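Local coordinates for beta-galactosidase (Geobacillus stearothermophilus, PDB 4OIF), which probably hydrolyses terminal non-reducing beta-D-galactose residues of beta-D-galactosides, as a zinc-containing, homotrimeric intracellular enzyme of glycoside hydrolase family 42, at residues L344-M349 / A392-A397; I672-D675 / V679-V682. All blocks are in the same frame, centred on the assembly; numbering follows the deposited sequence.

Interaction 1. Residues L344-M349 / A392-A397; sequences LSSMQM and AEVGKA
Ser346 OG is hydrogen-bonded within its own helix to the carbonyl O of His342, one turn earlier, and also touches Val394 of the facing helix. This is packing between two outer helices of the TIM barrel: helix 341-351, which comes between strands 319-322 and 356-359 in the chain, and helix 386-399, which follows the latter strand. The nearest pair of alpha carbons, Ser346 CA and Val394 CA, is 7.4 Å apart, as suits a small residue at the centre. With chi1 at -52°, OG sits beside the backbone N and anti to the carbonyl carbon, from where it can reach back to His342. The valine meets this hydroxymethyl group with both branches. Val394 CG2 approaches Ser346 OG at 3.9 Å, while Val394 CG1 lies 4.1 Å from Ser346 CB. The side chain of Val394 also touches His342 and Phe343 of helix 341-351.

Met347 starts out across the line of the neighbouring helix, and bends at chi2 (-62°) and again at chi3 turn its methyl toward it. The four touching residues are buried, yet the two segments together cover just 140 Å², so the interface is light. The side chain of Ser346 is about 12 Å from that of Glu322, the predicted nucleophile. At the second point of contact Met347 CE reaches Ala397 CB, 4.0 Å away.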
ATOM      1  N   LEU A 344     -18.195   3.255 -32.897  1.00  7.54           N
ATOM      2  CA  LEU A 344     -16.889   2.765 -33.335  1.00  7.67           C
ATOM      3  C   LEU A 344     -16.505   1.455 -32.665  1.00  8.25           C
ATOM      4  O   LEU A 344     -16.168   0.472 -33.349  1.00 10.74           O
ATOM      5  CB  LEU A 344     -15.826   3.832 -33.063  1.00  6.73           C
ATOM      6  CG  LEU A 344     -14.337   3.488 -33.100  1.00  8.31           C
ATOM      7  CD1 LEU A 344     -13.894   2.912 -34.444  1.00  6.57           C
ATOM      8  CD2 LEU A 344     -13.498   4.717 -32.730  1.00  3.38           C
ATOM      9  N   SER A 345     -16.568   1.440 -31.334  1.00  6.38           N
ATOM     10  CA  SER A 345     -16.212   0.251 -30.560  1.00  6.09           C
ATOM     11  C   SER A 345     -17.144  -0.939 -30.863  1.00  7.72           C
ATOM     12  O   SER A 345     -16.694  -2.094 -30.941  1.00  9.20           O
ATOM     13  CB  SER A 345     -16.204   0.568 -29.057  1.00  6.64           C
ATOM     14  OG  SER A 345     -17.491   0.852 -28.541  1.00 11.07           O
ATOM     15  N   SER A 346     -18.431  -0.667 -31.056  1.00  4.84           N
ATOM     16  CA  SER A 346     -19.344  -1.747 -31.398  1.00  7.43           C
ATOM     17  C   SER A 346     -18.983  -2.366 -32.749  1.00  6.94           C
ATOM     18  O   SER A 346     -18.961  -3.614 -32.919  1.00  8.97           O
ATOM     19  CB  SER A 346     -20.781  -1.235 -31.405  1.00 10.34           C
ATOM     20  OG  SER A 346     -21.068  -0.578 -30.191  1.00  7.34           O
ATOM     21  N   MET A 347     -18.686  -1.494 -33.711  1.00  5.42           N
ATOM     22  CA  MET A 347     -18.278  -1.984 -35.021  1.00  9.09           C
ATOM     23  C   MET A 347     -16.988  -2.796 -34.915  1.00  9.74           C
ATOM     24  O   MET A 347     -16.842  -3.814 -35.601  1.00  6.36           O
ATOM     25  CB  MET A 347     -18.103  -0.831 -36.007  1.00  9.45           C
ATOM     26  CG  MET A 347     -19.401  -0.098 -36.295  1.00 11.07           C
ATOM     27  SD  MET A 347     -20.642  -1.167 -37.047  1.00 13.06           S
ATOM     28  CE  MET A 347     -21.998  -0.947 -35.909  1.00  3.84           C
ATOM     29  N   GLN A 348     -16.067  -2.361 -34.050  1.00  6.10           N
ATOM     30  CA  GLN A 348     -14.825  -3.107 -33.864  1.00  5.97           C
ATOM     31  C   GLN A 348     -15.119  -4.497 -33.329  1.00 14.32           C
ATOM     32  O   GLN A 348     -14.486  -5.488 -33.726  1.00  9.75           O
ATOM     33  CB  GLN A 348     -13.868  -2.391 -32.919  1.00  8.58           C
ATOM     34  CG  GLN A 348     -12.534  -3.115 -32.823  1.00  7.67           C
ATOM     35  CD  GLN A 348     -11.642  -2.624 -31.700  1.00 11.62           C
ATOM     36  OE1 GLN A 348     -12.115  -2.087 -30.691  1.00  8.14           O
ATOM     37  NE2 GLN A 348     -10.333  -2.820 -31.866  1.00  5.10           N
ATOM     38  N   MET A 349     -16.090  -4.565 -32.424  1.00  8.88           N
ATOM     39  CA  MET A 349     -16.489  -5.847 -31.871  1.00  9.49           C
ATOM     40  C   MET A 349     -17.006  -6.768 -32.963  1.00 14.07           C
ATOM     41  O   MET A 349     -16.604  -7.938 -33.028  1.00 14.34           O
ATOM     42  CB  MET A 349     -17.537  -5.657 -30.780  1.00 15.86           C
ATOM     43  CG  MET A 349     -16.932  -5.225 -29.458  1.00 11.96           C
ATOM     44  SD  MET A 349     -15.914  -6.528 -28.748  1.00 28.86           S
ATOM     45  CE  MET A 349     -15.136  -5.636 -27.405  1.00 17.57           C
ATOM     46  N   ALA A 392     -29.184   3.717 -30.360  1.00  8.36           N
ATOM     47  CA  ALA A 392     -30.138   3.591 -31.463  1.00 11.30           C
ATOM     48  C   ALA A 392     -29.443   3.558 -32.822  1.00 13.03           C
ATOM     49  O   ALA A 392     -29.816   2.781 -33.690  1.00 18.06           O
ATOM     50  CB  ALA A 392     -31.147   4.727 -31.421  1.00 12.65           C
ATOM     51  N   GLU A 393     -28.441   4.406 -33.010  1.00 12.31           N
ATOM     52  CA  GLU A 393     -27.679   4.411 -34.252  1.00 14.49           C
ATOM     53  C   GLU A 393     -26.971   3.085 -34.462  1.00 18.74           C
ATOM     54  O   GLU A 393     -26.952   2.550 -35.587  1.00 23.96           O
ATOM     55  CB  GLU A 393     -26.673   5.563 -34.266  1.00 14.41           C
ATOM     56  CG  GLU A 393     -27.332   6.916 -34.516  1.00 15.81           C
ATOM     57  CD  GLU A 393     -28.280   6.897 -35.725  1.00 36.80           C
ATOM     58  OE1 GLU A 393     -27.855   6.465 -36.826  1.00 35.37           O
ATOM     59  OE2 GLU A 393     -29.452   7.311 -35.577  1.00 26.27           O
ATOM     60  N   VAL A 394     -26.399   2.540 -33.387  1.00 13.71           N
ATOM     61  CA  VAL A 394     -25.776   1.225 -33.495  1.00 15.35           C
ATOM     62  C   VAL A 394     -26.833   0.204 -33.917  1.00 19.12           C
ATOM     63  O   VAL A 394     -26.588  -0.587 -34.824  1.00 15.93           O
ATOM     64  CB  VAL A 394     -25.082   0.781 -32.175  1.00 15.16           C
ATOM     65  CG1 VAL A 394     -24.755  -0.706 -32.204  1.00  5.67           C
ATOM     66  CG2 VAL A 394     -23.809   1.587 -31.955  1.00  6.44           C
ATOM     67  N   GLY A 395     -28.010   0.246 -33.286  1.00 13.22           N
ATOM     68  CA  GLY A 395     -29.100  -0.660 -33.625  1.00 13.44           C
ATOM     69  C   GLY A 395     -29.485  -0.621 -35.099  1.00 16.60           C
ATOM     70  O   GLY A 395     -29.554  -1.668 -35.770  1.00 20.38           O
ATOM     71  N   LYS A 396     -29.726   0.596 -35.593  1.00 20.96           N
ATOM     72  CA  LYS A 396     -30.049   0.833 -37.000  0.62 18.98           C
ATOM     73  C   LYS A 396     -28.959   0.284 -37.902  1.00 16.53           C
ATOM     74  O   LYS A 396     -29.237  -0.260 -38.972  1.00 23.81           O
ATOM     75  CB  LYS A 396     -30.239   2.327 -37.272  0.62 15.60           C
ATOM     76  CG  LYS A 396     -31.346   2.980 -36.461  0.62 20.28           C
ATOM     77  CD  LYS A 396     -31.297   4.497 -36.591  0.62 26.48           C
ATOM     78  CE  LYS A 396     -32.421   5.170 -35.808  0.62 30.67           C
ATOM     79  NZ  LYS A 396     -32.509   6.633 -36.098  0.62 28.64           N
ATOM     80  N   ALA A 397     -27.712   0.427 -37.468  1.00 16.45           N
ATOM     81  CA  ALA A 397     -26.615  -0.072 -38.271  1.00 12.44           C
ATOM     82  C   ALA A 397     -26.623  -1.597 -38.300  1.00 21.72           C
ATOM     83  O   ALA A 397     -26.432  -2.205 -39.358  1.00 18.49           O
ATOM     84  CB  ALA A 397     -25.298   0.456 -37.752  1.00  9.09           C
TER

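Interaction 2. Residues I672-D675 / V679-V682; sequences IMLD and VRVV
Strand 671-674 and the start of strand 679-685 run in roughly opposite directions, but their nearest alpha carbons, Leu674 CA and Val679 CA, are 7.5 Å apart and the backbones do not pair directly. Arg680 fills the interval with its aliphatic stem. Arg680 CD lies 4.2 Å from Leu674 CD2, the two side chains passing at a slant, and Ile672 CG2 comes up to the rim of the guanidinium, close to level with it, 4.3 Å from Arg680 NE. A bend at chi2 (70°) turns the chain so that CD and NE pass along these two hydrophobic residues. One water gives a tenuous polar link: it donates to Met673 O over a distance of 2.5 Å, short enough to make its exact position doubtful, and accepts a weak bond from Arg680 NE at 3.3 Å. The charged end has its main partner elsewhere, in a salt bridge from Arg680 NH1 to Asp661 OD2, which probably helps to orient the group.

The contact therefore joins two sheets of the C-terminal domain across a short turn. Ile672 and Leu674 bond through their backbones to strand 651-655, whereas Arg680 and Val682 bond to strand 638-645; Val679 and Val681, flanking the arginine in sequence, lean on helix 341-351 of the barrel.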
ATOM      1  N   ILE A 672     -11.141   8.152 -49.548  1.00 23.19           N
ATOM      2  CA  ILE A 672     -12.280   8.394 -48.680  1.00 14.39           C
ATOM      3  C   ILE A 672     -11.779   9.147 -47.462  1.00 17.76           C
ATOM      4  O   ILE A 672     -10.764   8.766 -46.887  1.00 25.88           O
ATOM      5  CB  ILE A 672     -12.937   7.084 -48.228  1.00 23.60           C
ATOM      6  CG1 ILE A 672     -13.527   6.339 -49.426  1.00 27.56           C
ATOM      7  CG2 ILE A 672     -13.981   7.349 -47.149  1.00 17.40           C
ATOM      8  CD1 ILE A 672     -14.542   7.140 -50.199  1.00 30.35           C
ATOM      9  N   MET A 673     -12.466  10.216 -47.068  1.00 18.78           N
ATOM     10  CA  MET A 673     -12.137  10.883 -45.810  1.00 18.06           C
ATOM     11  C   MET A 673     -12.965  10.310 -44.669  1.00 15.50           C
ATOM     12  O   MET A 673     -14.158  10.064 -44.814  1.00 20.23           O
ATOM     13  CB  MET A 673     -12.360  12.393 -45.900  1.00 17.22           C
ATOM     14  CG  MET A 673     -11.347  13.148 -46.758  1.00 28.38           C
ATOM     15  SD  MET A 673      -9.607  12.896 -46.314  1.00 45.32           S
ATOM     16  CE  MET A 673      -9.619  13.294 -44.569  1.00  5.51           C
ATOM     17  N   LEU A 674     -12.317  10.084 -43.535  1.00 23.66           N
ATOM     18  CA  LEU A 674     -12.996   9.619 -42.334  1.00 10.20           C
ATOM     19  C   LEU A 674     -12.943  10.718 -41.290  1.00 15.01           C
ATOM     20  O   LEU A 674     -11.863  11.213 -40.957  1.00 17.14           O
ATOM     21  CB  LEU A 674     -12.345   8.338 -41.800  1.00 15.24           C
ATOM     22  CG  LEU A 674     -12.285   7.128 -42.752  1.00 13.83           C
ATOM     23  CD1 LEU A 674     -11.446   5.997 -42.171  1.00 12.49           C
ATOM     24  CD2 LEU A 674     -13.671   6.625 -43.046  1.00 12.53           C
ATOM     25  N   ASP A 675     -14.104  11.128 -40.790  1.00 14.18           N
ATOM     26  CA  ASP A 675     -14.131  12.023 -39.640  1.00 16.07           C
ATOM     27  C   ASP A 675     -13.658  11.247 -38.430  1.00 19.92           C
ATOM     28  O   ASP A 675     -13.567  10.011 -38.475  1.00 16.04           O
ATOM     29  CB  ASP A 675     -15.534  12.585 -39.396  1.00 15.85           C
ATOM     30  CG  ASP A 675     -16.076  13.343 -40.592  1.00 31.25           C
ATOM     31  OD1 ASP A 675     -15.368  14.239 -41.109  1.00 29.66           O
ATOM     32  OD2 ASP A 675     -17.206  13.033 -41.018  1.00 40.21           O
ATOM     33  N   VAL A 679     -16.567   5.015 -38.817  1.00 14.53           N
ATOM     34  CA  VAL A 679     -16.370   3.680 -39.328  1.00 13.38           C
ATOM     35  C   VAL A 679     -17.022   3.593 -40.690  1.00 18.23           C
ATOM     36  O   VAL A 679     -18.056   4.183 -40.949  1.00 19.17           O
ATOM     37  CB  VAL A 679     -16.966   2.593 -38.403  1.00 15.04           C
ATOM     38  CG1 VAL A 679     -16.632   1.201 -38.931  1.00 10.06           C
ATOM     39  CG2 VAL A 679     -16.463   2.759 -36.972  1.00  8.16           C
ATOM     40  N   ARG A 680     -16.387   2.856 -41.573  1.00 21.15           N
ATOM     41  CA  ARG A 680     -16.963   2.548 -42.848  1.00 20.50           C
ATOM     42  C   ARG A 680     -17.140   1.045 -42.900  1.00 16.14           C
ATOM     43  O   ARG A 680     -16.198   0.305 -42.658  1.00 15.08           O
ATOM     44  CB  ARG A 680     -16.054   3.037 -43.962  1.00 15.06           C
ATOM     45  CG  ARG A 680     -16.775   3.796 -45.013  1.00 21.24           C
ATOM     46  CD  ARG A 680     -17.274   5.152 -44.540  1.00 14.00           C
ATOM     47  NE  ARG A 680     -17.713   5.888 -45.720  1.00 32.84           N
ATOM     48  CZ  ARG A 680     -18.906   5.722 -46.271  1.00 35.94           C
ATOM     49  NH1 ARG A 680     -19.778   4.898 -45.703  1.00 56.86           N
ATOM     50  NH2 ARG A 680     -19.241   6.390 -47.361  1.00 44.68           N
ATOM     51  N   VAL A 681     -18.349   0.574 -43.162  1.00 17.00           N
ATOM     52  CA  VAL A 681     -18.549  -0.862 -43.303  1.00  9.36           C
ATOM     53  C   VAL A 681     -18.841  -1.157 -44.754  1.00 25.37           C
ATOM     54  O   VAL A 681     -19.783  -0.630 -45.347  1.00 24.17           O
ATOM     55  CB  VAL A 681     -19.671  -1.386 -42.417  1.00 14.89           C
ATOM     56  CG1 VAL A 681     -19.787  -2.886 -42.569  1.00  9.60           C
ATOM     57  CG2 VAL A 681     -19.365  -1.052 -40.970  1.00 20.29           C
ATOM     58  N   VAL A 682     -18.023  -2.019 -45.323  1.00 18.07           N
ATOM     59  CA  VAL A 682     -17.926  -2.127 -46.757  1.00 19.13           C
ATOM     60  C   VAL A 682     -18.037  -3.582 -47.203  1.00 17.49           C
ATOM     61  O   VAL A 682     -17.694  -4.495 -46.465  1.00 14.28           O
ATOM     62  CB  VAL A 682     -16.614  -1.447 -47.212  1.00 18.46           C
ATOM     63  CG1 VAL A 682     -15.677  -2.404 -47.930  1.00 10.49           C
ATOM     64  CG2 VAL A 682     -16.939  -0.238 -48.053  1.00 22.12           C
TER
HETATM   65  O   HOH W   1     -16.250   8.689 -44.803  1.00 25.73           O

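In the fold
Following the chain from the N terminus, interaction 1 closes first: 42 residues, including strand 356-359, separate segments 344-349 and 392-397. The chain then runs through the trimerisation domain before interaction 2 closes a turn of three residues near the C terminus. The two loops are in series, neither nested nor crossed. In space they meet, their centres 14 Å apart. Leu344 CD1 lies 3.6 Å from Val679 CG2, Met347 CB is 3.9 Å from Val679 CG1, and Met347 SD is 4.1 Å from Val681 CG2. Helix 341-351 thus packs on helix 386-399 and on strand 679-685, tying the TIM barrel to the C-terminal domain.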